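Local structure of solute-binding protein Csal_2479 (Chromohalobacter salexigens, 4P1L) at residues A[44-57]-A[250-264]. The protein binds D-glucuronate and is probably the solute-capturing component of a tripartite ATP-independent periplasmic (TRAP) transport system that carries it into the cell. Sequence-based numbering, arbitrary orientation.
Sequences SFAKEVAEKTEGRV and DRQAIREAAEDAAKE. With SO4 (sulfate ion), chain E.
Phe45 enters the facing helix as a knob, its side chain received by Ile254, Ala257, Ala258 and Ala261. With CG anti to the backbone N (chi1 169°), the ring is swung across to the partner helix and meets its backbone edge-on: the carbonyl oxygen of Ile254 and the carbonyl carbon of Ala257 lie at the rim, near the ring plane. Phe45 CZ touches CG2 of Ile254 at 3.8 Å, while Val49 CG2 lies over one ring face, toward its rim. The other branch of Val49, CG1, packs on Ile254 CG1, and the Ile254 CD1 tip meets Val57 CG2. The helical segments 44-52 and 250-264 run nearly antiparallel, at 153°, with their axes 8.8 Å apart at the closest point, an approach that the small Ala253, Ala257 and Ala261 probably permit. They belong to one lobe of the two-lobed periplasmic binding-protein fold, where Ile254 and Ala258 also rest on Leu138 of strand 135-141. Beyond helix 37-52, which closes in a Schellman motif, Arg56 grips Asp250 side-on in a salt bridge of two nearly straight hydrogen bonds, NE to OD2 and NH2 to OD1, each 2.8 Å long and on a syn lone pair, with guanidinium and carboxylate only 9° from coplanar. Thr53 O sits over the guanidinium centre, and a water joins Asp250 OD1 to Lys52 O. Replacing Asp250 with an alanine would probably leave Arg56 NE and NH2 without their paired acceptors and the guanidinium less firmly fixed in its rotation. Along the outer side, Lys52 lays its chain over Ala253 and bridges to Glu256 (NZ to OE1 3.6 Å). Glu48 OE2 lies 2.6 Å from Asp260 OD2, close enough that one acid probably carries a proton, and Ser44 OG donates to the syn lone pair of Glu264 OE1 at 2.7 Å.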
ATOM      1  N   SER A  44       6.461 -12.230 -13.036  1.00 18.33           N
ATOM      2  CA  SER A  44       7.873 -12.190 -13.429  1.00 20.47           C
ATOM      3  C   SER A  44       8.731 -12.819 -12.346  1.00 20.91           C
ATOM      4  O   SER A  44       9.617 -13.614 -12.631  1.00 22.39           O
ATOM      5  CB  SER A  44       8.332 -10.758 -13.681  1.00 25.47           C
ATOM      6  OG  SER A  44       7.679 -10.225 -14.815  1.00 26.91           O
ATOM      7  N   PHE A  45       8.449 -12.459 -11.098  1.00 17.99           N
ATOM      8  CA  PHE A  45       9.161 -13.045  -9.953  1.00 17.46           C
ATOM      9  C   PHE A  45       8.991 -14.562  -9.959  1.00 19.52           C
ATOM     10  O   PHE A  45       9.960 -15.316  -9.828  1.00 20.40           O
ATOM     11  CB  PHE A  45       8.620 -12.443  -8.657  1.00 17.08           C
ATOM     12  CG  PHE A  45       9.077 -13.139  -7.396  1.00 16.95           C
ATOM     13  CD1 PHE A  45      10.378 -13.003  -6.936  1.00 17.71           C
ATOM     14  CD2 PHE A  45       8.178 -13.874  -6.632  1.00 19.00           C
ATOM     15  CE1 PHE A  45      10.777 -13.617  -5.775  1.00 17.33           C
ATOM     16  CE2 PHE A  45       8.575 -14.474  -5.443  1.00 21.03           C
ATOM     17  CZ  PHE A  45       9.872 -14.354  -5.027  1.00 21.37           C
ATOM     18  N   ALA A  46       7.755 -15.014 -10.117  1.00 18.39           N
ATOM     19  CA  ALA A  46       7.482 -16.442 -10.099  1.00 20.93           C
ATOM     20  C   ALA A  46       8.300 -17.178 -11.166  1.00 21.05           C
ATOM     21  O   ALA A  46       8.875 -18.232 -10.900  1.00 21.87           O
ATOM     22  CB  ALA A  46       5.990 -16.709 -10.300  1.00 20.77           C
ATOM     23  N   LYS A  47       8.325 -16.629 -12.378  1.00 25.26           N
ATOM     24  CA  LYS A  47       9.092 -17.252 -13.454  1.00 26.48           C
ATOM     25  C   LYS A  47      10.578 -17.272 -13.166  1.00 22.51           C
ATOM     26  O   LYS A  47      11.246 -18.295 -13.358  1.00 24.87           O
ATOM     27  CB  LYS A  47       8.855 -16.538 -14.784  1.00 28.37           C
ATOM     28  CG  LYS A  47       7.469 -16.725 -15.321  1.00 35.71           C
ATOM     29  CD  LYS A  47       7.202 -15.768 -16.489  1.00 44.51           C
ATOM     30  CE  LYS A  47       5.888 -16.120 -17.193  1.00 46.16           C
ATOM     31  NZ  LYS A  47       4.669 -15.616 -16.483  1.00 48.41           N
ATOM     32  N   GLU A  48      11.104 -16.127 -12.740  1.00 20.38           N
ATOM     33  CA  GLU A  48      12.535 -15.994 -12.515  1.00 21.80           C
ATOM     34  C   GLU A  48      12.982 -16.933 -11.386  1.00 26.32           C
ATOM     35  O   GLU A  48      14.037 -17.568 -11.461  1.00 26.22           O
ATOM     36  CB  GLU A  48      12.888 -14.536 -12.227  1.00 24.61           C
ATOM     37  CG  GLU A  48      14.372 -14.249 -12.249  1.00 29.65           C
ATOM     38  CD  GLU A  48      14.693 -12.774 -12.142  1.00 24.94           C
ATOM     39  OE1 GLU A  48      13.866 -11.956 -12.584  1.00 30.08           O
ATOM     40  OE2 GLU A  48      15.776 -12.420 -11.619  1.00 36.57           O
ATOM     41  N   VAL A  49      12.164 -17.052 -10.348  1.00 22.80           N
ATOM     42  CA  VAL A  49      12.454 -17.998  -9.266  1.00 21.61           C
ATOM     43  C   VAL A  49      12.537 -19.446  -9.797  1.00 23.88           C
ATOM     44  O   VAL A  49      13.529 -20.151  -9.560  1.00 27.72           O
ATOM     45  CB  VAL A  49      11.418 -17.898  -8.129  1.00 23.12           C
ATOM     46  CG1 VAL A  49      11.568 -19.054  -7.147  1.00 22.29           C
ATOM     47  CG2 VAL A  49      11.549 -16.551  -7.425  1.00 20.12           C
ATOM     48  N   ALA A  50      11.529 -19.889 -10.540  1.00 23.04           N
ATOM     49  CA  ALA A  50      11.555 -21.246 -11.092  1.00 29.78           C
ATOM     50  C   ALA A  50      12.806 -21.467 -11.975  1.00 32.26           C
ATOM     51  O   ALA A  50      13.470 -22.491 -11.872  1.00 27.72           O
ATOM     52  CB  ALA A  50      10.282 -21.524 -11.880  1.00 31.47           C
ATOM     53  N   GLU A  51      13.140 -20.490 -12.814  1.00 31.28           N
ATOM     54  CA  GLU A  51      14.303 -20.596 -13.701  1.00 34.34           C
ATOM     55  C   GLU A  51      15.610 -20.599 -12.911  1.00 35.35           C
ATOM     56  O   GLU A  51      16.483 -21.437 -13.140  1.00 37.74           O
ATOM     57  CB  GLU A  51      14.299 -19.458 -14.728  1.00 36.27           C
ATOM     58  CG  GLU A  51      13.093 -19.526 -15.676  1.00 34.87           C
ATOM     59  CD  GLU A  51      12.731 -18.186 -16.309  1.00 35.02           C
ATOM     60  OE1 GLU A  51      13.403 -17.169 -16.013  1.00 38.09           O
ATOM     61  OE2 GLU A  51      11.780 -18.170 -17.123  1.00 37.80           O
ATOM     62  N   LYS A  52      15.743 -19.686 -11.957  1.00 29.81           N
ATOM     63  CA  LYS A  52      16.999 -19.578 -11.229  1.00 31.46           C
ATOM     64  C   LYS A  52      17.237 -20.746 -10.290  1.00 33.92           C
ATOM     65  O   LYS A  52      18.382 -21.001  -9.933  1.00 36.39           O
ATOM     66  CB  LYS A  52      17.060 -18.288 -10.430  1.00 27.88           C
ATOM     67  CG  LYS A  52      17.344 -17.032 -11.240  1.00 31.36           C
ATOM     68  CD  LYS A  52      17.844 -15.930 -10.296  1.00 38.97           C
ATOM     69  CE  LYS A  52      17.798 -14.551 -10.924  1.00 42.12           C
ATOM     70  NZ  LYS A  52      18.876 -14.357 -11.946  1.00 47.70           N
ATOM     71  N   THR A  53      16.170 -21.425  -9.858  1.00 27.57           N
ATOM     72  CA  THR A  53      16.316 -22.549  -8.932  1.00 29.35           C
ATOM     73  C   THR A  53      16.210 -23.884  -9.654  1.00 25.23           C
ATOM     74  O   THR A  53      16.042 -24.917  -9.020  1.00 32.91           O
ATOM     75  CB  THR A  53      15.279 -22.539  -7.767  1.00 28.73           C
ATOM     76  OG1 THR A  53      13.945 -22.728  -8.273  1.00 28.35           O
ATOM     77  CG2 THR A  53      15.351 -21.248  -6.991  1.00 22.49           C
ATOM     78  N   GLU A  54      16.269 -23.849 -10.981  1.00 34.75           N
ATOM     79  CA  GLU A  54      16.138 -25.062 -11.779  1.00 39.05           C
ATOM     80  C   GLU A  54      14.920 -25.896 -11.355  1.00 37.54           C
ATOM     81  O   GLU A  54      14.987 -27.124 -11.253  1.00 35.44           O
ATOM     82  CB  GLU A  54      17.438 -25.872 -11.699  1.00 42.19           C
ATOM     83  CG  GLU A  54      18.624 -25.093 -12.266  1.00 49.79           C
ATOM     84  CD  GLU A  54      19.976 -25.691 -11.903  1.00 57.85           C
ATOM     85  OE1 GLU A  54      20.014 -26.718 -11.191  1.00 59.91           O
ATOM     86  OE2 GLU A  54      21.000 -25.115 -12.333  1.00 58.87           O
ATOM     87  N   GLY A  55      13.803 -25.212 -11.117  1.00 33.78           N
ATOM     88  CA  GLY A  55      12.542 -25.873 -10.819  1.00 30.52           C
ATOM     89  C   GLY A  55      12.384 -26.381  -9.391  1.00 33.68           C
ATOM     90  O   GLY A  55      11.369 -26.990  -9.055  1.00 31.21           O
ATOM     91  N   ARG A  56      13.377 -26.139  -8.539  1.00 25.82           N
ATOM     92  CA  ARG A  56      13.279 -26.568  -7.139  1.00 25.24           C
ATOM     93  C   ARG A  56      12.191 -25.791  -6.420  1.00 31.92           C
ATOM     94  O   ARG A  56      11.524 -26.300  -5.521  1.00 26.63           O
ATOM     95  CB  ARG A  56      14.610 -26.378  -6.406  1.00 28.73           C
ATOM     96  CG  ARG A  56      15.694 -27.383  -6.800  1.00 32.67           C
ATOM     97  CD  ARG A  56      16.910 -27.203  -5.930  1.00 28.36           C
ATOM     98  NE  ARG A  56      17.617 -25.963  -6.222  1.00 30.32           N
ATOM     99  CZ  ARG A  56      18.472 -25.792  -7.229  1.00 31.15           C
ATOM    100  NH1 ARG A  56      18.744 -26.791  -8.068  1.00 34.65           N
ATOM    101  NH2 ARG A  56      19.063 -24.617  -7.399  1.00 34.88           N
ATOM    102  N   VAL A  57      12.029 -24.537  -6.816  1.00 31.63           N
ATOM    103  CA  VAL A  57      10.993 -23.707  -6.251  1.00 25.25           C
ATOM    104  C   VAL A  57      10.138 -23.212  -7.391  1.00 27.81           C
ATOM    105  O   VAL A  57      10.632 -22.528  -8.284  1.00 24.84           O
ATOM    106  CB  VAL A  57      11.566 -22.507  -5.530  1.00 25.06           C
ATOM    107  CG1 VAL A  57      10.429 -21.731  -4.846  1.00 25.46           C
ATOM    108  CG2 VAL A  57      12.662 -22.936  -4.530  1.00 23.95           C
ATOM    109  N   ASP A 250      19.680 -21.011  -3.140  1.00 28.07           N
ATOM    110  CA  ASP A 250      18.356 -20.639  -3.635  1.00 28.75           C
ATOM    111  C   ASP A 250      17.828 -19.341  -2.994  1.00 24.99           C
ATOM    112  O   ASP A 250      17.169 -18.532  -3.671  1.00 23.79           O
ATOM    113  CB  ASP A 250      17.362 -21.792  -3.461  1.00 27.43           C
ATOM    114  CG  ASP A 250      17.517 -22.866  -4.530  1.00 34.08           C
ATOM    115  OD1 ASP A 250      18.320 -22.675  -5.480  1.00 29.90           O
ATOM    116  OD2 ASP A 250      16.822 -23.905  -4.420  1.00 33.98           O
ATOM    117  N   ARG A 251      18.104 -19.119  -1.706  1.00 24.70           N
ATOM    118  CA  ARG A 251      17.735 -17.838  -1.088  1.00 22.98           C
ATOM    119  C   ARG A 251      18.388 -16.680  -1.841  1.00 25.97           C
ATOM    120  O   ARG A 251      17.751 -15.675  -2.124  1.00 22.43           O
ATOM    121  CB  ARG A 251      18.132 -17.775   0.396  1.00 22.25           C
ATOM    122  CG  ARG A 251      17.159 -18.483   1.360  1.00 23.35           C
ATOM    123  CD  ARG A 251      17.519 -18.233   2.835  1.00 22.14           C
ATOM    124  NE  ARG A 251      18.693 -18.993   3.248  1.00 26.65           N
ATOM    125  CZ  ARG A 251      18.657 -20.292   3.547  1.00 30.12           C
ATOM    126  NH1 ARG A 251      19.769 -20.932   3.899  1.00 25.70           N
ATOM    127  NH2 ARG A 251      17.497 -20.954   3.504  1.00 31.63           N
ATOM    128  N   GLN A 252      19.671 -16.808  -2.158  1.00 24.91           N
ATOM    129  CA  GLN A 252      20.368 -15.715  -2.844  1.00 23.74           C
ATOM    130  C   GLN A 252      19.717 -15.455  -4.211  1.00 25.41           C
ATOM    131  O   GLN A 252      19.525 -14.294  -4.623  1.00 24.82           O
ATOM    132  CB  GLN A 252      21.872 -16.026  -2.975  1.00 31.31           C
ATOM    133  CG  GLN A 252      22.619 -15.129  -3.966  1.00 38.34           C
ATOM    134  CD  GLN A 252      24.116 -15.443  -4.058  1.00 50.59           C
ATOM    135  OE1 GLN A 252      24.698 -16.077  -3.172  1.00 51.24           O
ATOM    136  NE2 GLN A 252      24.741 -14.996  -5.142  1.00 55.14           N
ATOM    137  N   ALA A 253      19.349 -16.532  -4.898  1.00 26.57           N
ATOM    138  CA  ALA A 253      18.717 -16.427  -6.206  1.00 32.22           C
ATOM    139  C   ALA A 253      17.326 -15.793  -6.115  1.00 27.90           C
ATOM    140  O   ALA A 253      16.951 -14.970  -6.958  1.00 23.16           O
ATOM    141  CB  ALA A 253      18.634 -17.809  -6.882  1.00 29.44           C
ATOM    142  N   ILE A 254      16.558 -16.166  -5.094  1.00 21.10           N
ATOM    143  CA  ILE A 254      15.198 -15.668  -4.954  1.00 19.87           C
ATOM    144  C   ILE A 254      15.210 -14.183  -4.548  1.00 19.23           C
ATOM    145  O   ILE A 254      14.387 -13.391  -5.000  1.00 19.92           O
ATOM    146  CB  ILE A 254      14.385 -16.568  -3.996  1.00 19.47           C
ATOM    147  CG1 ILE A 254      14.228 -17.961  -4.639  1.00 23.40           C
ATOM    148  CG2 ILE A 254      13.018 -15.957  -3.662  1.00 18.31           C
ATOM    149  CD1 ILE A 254      13.621 -19.000  -3.734  1.00 25.22           C
ATOM    150  N   ARG A 255      16.176 -13.814  -3.721  1.00 20.76           N
ATOM    151  CA  ARG A 255      16.352 -12.421  -3.347  1.00 20.95           C
ATOM    152  C   ARG A 255      16.655 -11.594  -4.603  1.00 22.14           C
ATOM    153  O   ARG A 255      16.090 -10.504  -4.798  1.00 24.30           O
ATOM    154  CB  ARG A 255      17.471 -12.317  -2.300  1.00 28.44           C
ATOM    155  CG  ARG A 255      17.501 -11.045  -1.525  1.00 35.49           C
ATOM    156  CD  ARG A 255      18.490 -11.114  -0.352  1.00 34.00           C
ATOM    157  NE  ARG A 255      17.965 -11.700   0.896  1.00 28.90           N
ATOM    158  CZ  ARG A 255      17.082 -11.109   1.693  1.00 29.58           C
ATOM    159  NH1 ARG A 255      16.555  -9.939   1.356  1.00 31.14           N
ATOM    160  NH2 ARG A 255      16.689 -11.704   2.815  1.00 30.81           N
ATOM    161  N   GLU A 256      17.525 -12.114  -5.472  1.00 22.55           N
ATOM    162  CA  GLU A 256      17.808 -11.442  -6.741  1.00 25.15           C
ATOM    163  C   GLU A 256      16.545 -11.303  -7.609  1.00 27.40           C
ATOM    164  O   GLU A 256      16.289 -10.234  -8.161  1.00 27.36           O
ATOM    165  CB  GLU A 256      18.906 -12.156  -7.525  1.00 32.04           C
ATOM    166  CG  GLU A 256      19.314 -11.396  -8.786  1.00 43.67           C
ATOM    167  CD  GLU A 256      20.420 -12.084  -9.591  1.00 50.47           C
ATOM    168  OE1 GLU A 256      20.876 -13.188  -9.200  1.00 49.56           O
ATOM    169  OE2 GLU A 256      20.823 -11.504 -10.625  1.00 55.00           O
ATOM    170  N   ALA A 257      15.767 -12.376  -7.728  1.00 24.44           N
ATOM    171  CA  ALA A 257      14.520 -12.352  -8.497  1.00 26.75           C
ATOM    172  C   ALA A 257      13.554 -11.285  -7.972  1.00 19.20           C
ATOM    173  O   ALA A 257      12.883 -10.617  -8.747  1.00 21.23           O
ATOM    174  CB  ALA A 257      13.837 -13.698  -8.454  1.00 23.65           C
ATOM    175  N   ALA A 258      13.479 -11.155  -6.650  1.00 18.46           N
ATOM    176  CA  ALA A 258      12.579 -10.189  -6.011  1.00 17.07           C
ATOM    177  C   ALA A 258      13.017  -8.753  -6.260  1.00 18.80           C
ATOM    178  O   ALA A 258      12.181  -7.854  -6.459  1.00 16.61           O
ATOM    179  CB  ALA A 258      12.516 -10.454  -4.506  1.00 19.00           C
ATOM    180  N   GLU A 259      14.325  -8.532  -6.228  1.00 21.57           N
ATOM    181  CA  GLU A 259      14.884  -7.212  -6.516  1.00 26.05           C
ATOM    182  C   GLU A 259      14.596  -6.821  -7.977  1.00 23.90           C
ATOM    183  O   GLU A 259      14.161  -5.706  -8.239  1.00 22.61           O
ATOM    184  CB  GLU A 259      16.393  -7.189  -6.202  1.00 28.20           C
ATOM    185  CG  GLU A 259      16.659  -7.225  -4.690  1.00 30.05           C
ATOM    186  CD  GLU A 259      18.086  -7.603  -4.327  1.00 40.83           C
ATOM    187  OE1 GLU A 259      18.943  -7.615  -5.238  1.00 43.98           O
ATOM    188  OE2 GLU A 259      18.347  -7.897  -3.128  1.00 42.66           O
ATOM    189  N   ASP A 260      14.817  -7.745  -8.913  1.00 19.03           N
ATOM    190  CA  ASP A 260      14.481  -7.499 -10.325  1.00 27.03           C
ATOM    191  C   ASP A 260      12.968  -7.239 -10.501  1.00 22.46           C
ATOM    192  O   ASP A 260      12.553  -6.349 -11.249  1.00 21.55           O
ATOM    193  CB  ASP A 260      14.894  -8.689 -11.212  1.00 25.15           C
ATOM    194  CG  ASP A 260      16.400  -8.945 -11.206  1.00 33.59           C
ATOM    195  OD1 ASP A 260      17.162  -8.034 -10.810  1.00 34.72           O
ATOM    196  OD2 ASP A 260      16.817 -10.067 -11.590  1.00 39.33           O
ATOM    197  N   ALA A 261      12.144  -8.043  -9.841  1.00 19.49           N
ATOM    198  CA  ALA A 261      10.692  -7.847  -9.921  1.00 18.92           C
ATOM    199  C   ALA A 261      10.247  -6.476  -9.411  1.00 17.28           C
ATOM    200  O   ALA A 261       9.325  -5.884  -9.980  1.00 16.89           O
ATOM    201  CB  ALA A 261       9.959  -8.939  -9.167  1.00 20.06           C
ATOM    202  N   ALA A 262      10.855  -5.976  -8.328  1.00 19.60           N
ATOM    203  CA  ALA A 262      10.524  -4.633  -7.816  1.00 21.88           C
ATOM    204  C   ALA A 262      10.958  -3.546  -8.800  1.00 22.88           C
ATOM    205  O   ALA A 262      10.240  -2.571  -9.019  1.00 20.30           O
ATOM    206  CB  ALA A 262      11.171  -4.382  -6.442  1.00 15.52           C
ATOM    207  N   LYS A 263      12.125  -3.712  -9.414  1.00 20.55           N
ATOM    208  CA  LYS A 263      12.568  -2.739 -10.406  1.00 21.20           C
ATOM    209  C   LYS A 263      11.540  -2.668 -11.557  1.00 24.54           C
ATOM    210  O   LYS A 263      11.188  -1.585 -12.055  1.00 22.66           O
ATOM    211  CB  LYS A 263      13.963  -3.101 -10.919  1.00 28.48           C
ATOM    212  CG  LYS A 263      14.564  -2.061 -11.852  1.00 40.72           C
ATOM    213  CD  LYS A 263      16.086  -2.246 -12.003  1.00 43.48           C
ATOM    214  CE  LYS A 263      16.647  -1.506 -13.214  1.00 47.28           C
ATOM    215  NZ  LYS A 263      16.471  -2.276 -14.488  1.00 49.22           N
ATOM    216  N   GLU A 264      11.048  -3.835 -11.950  1.00 17.70           N
ATOM    217  CA  GLU A 264      10.065  -3.935 -13.033  1.00 17.72           C
ATOM    218  C   GLU A 264       8.750  -3.305 -12.578  1.00 18.66           C
ATOM    219  O   GLU A 264       8.152  -2.506 -13.296  1.00 16.85           O
ATOM    220  CB  GLU A 264       9.815  -5.397 -13.431  1.00 21.39           C
ATOM    221  CG  GLU A 264       8.750  -5.513 -14.522  1.00 22.51           C
ATOM    222  CD  GLU A 264       8.346  -6.938 -14.865  1.00 32.39           C
ATOM    223  OE1 GLU A 264       8.804  -7.885 -14.205  1.00 31.20           O
ATOM    224  OE2 GLU A 264       7.560  -7.109 -15.813  1.00 30.60           O
TER
HETATM  225  S   SO4 E 403      19.107 -14.186   4.102  0.82 39.58           S
HETATM  226  O1  SO4 E 403      19.203 -13.936   2.669  0.82 35.33           O
HETATM  227  O2  SO4 E 403      19.977 -13.259   4.811  0.82 44.97           O
HETATM  228  O3  SO4 E 403      17.747 -14.007   4.614  0.82 35.68           O
HETATM  229  O4  SO4 E 403      19.493 -15.570   4.369  0.82 40.59           O
HETATM  230  O   HOH W   1      11.732 -11.066 -11.638  1.00 29.05           O
HETATM  231  O   HOH W   2      19.780 -21.381  -7.375  1.00 33.87           O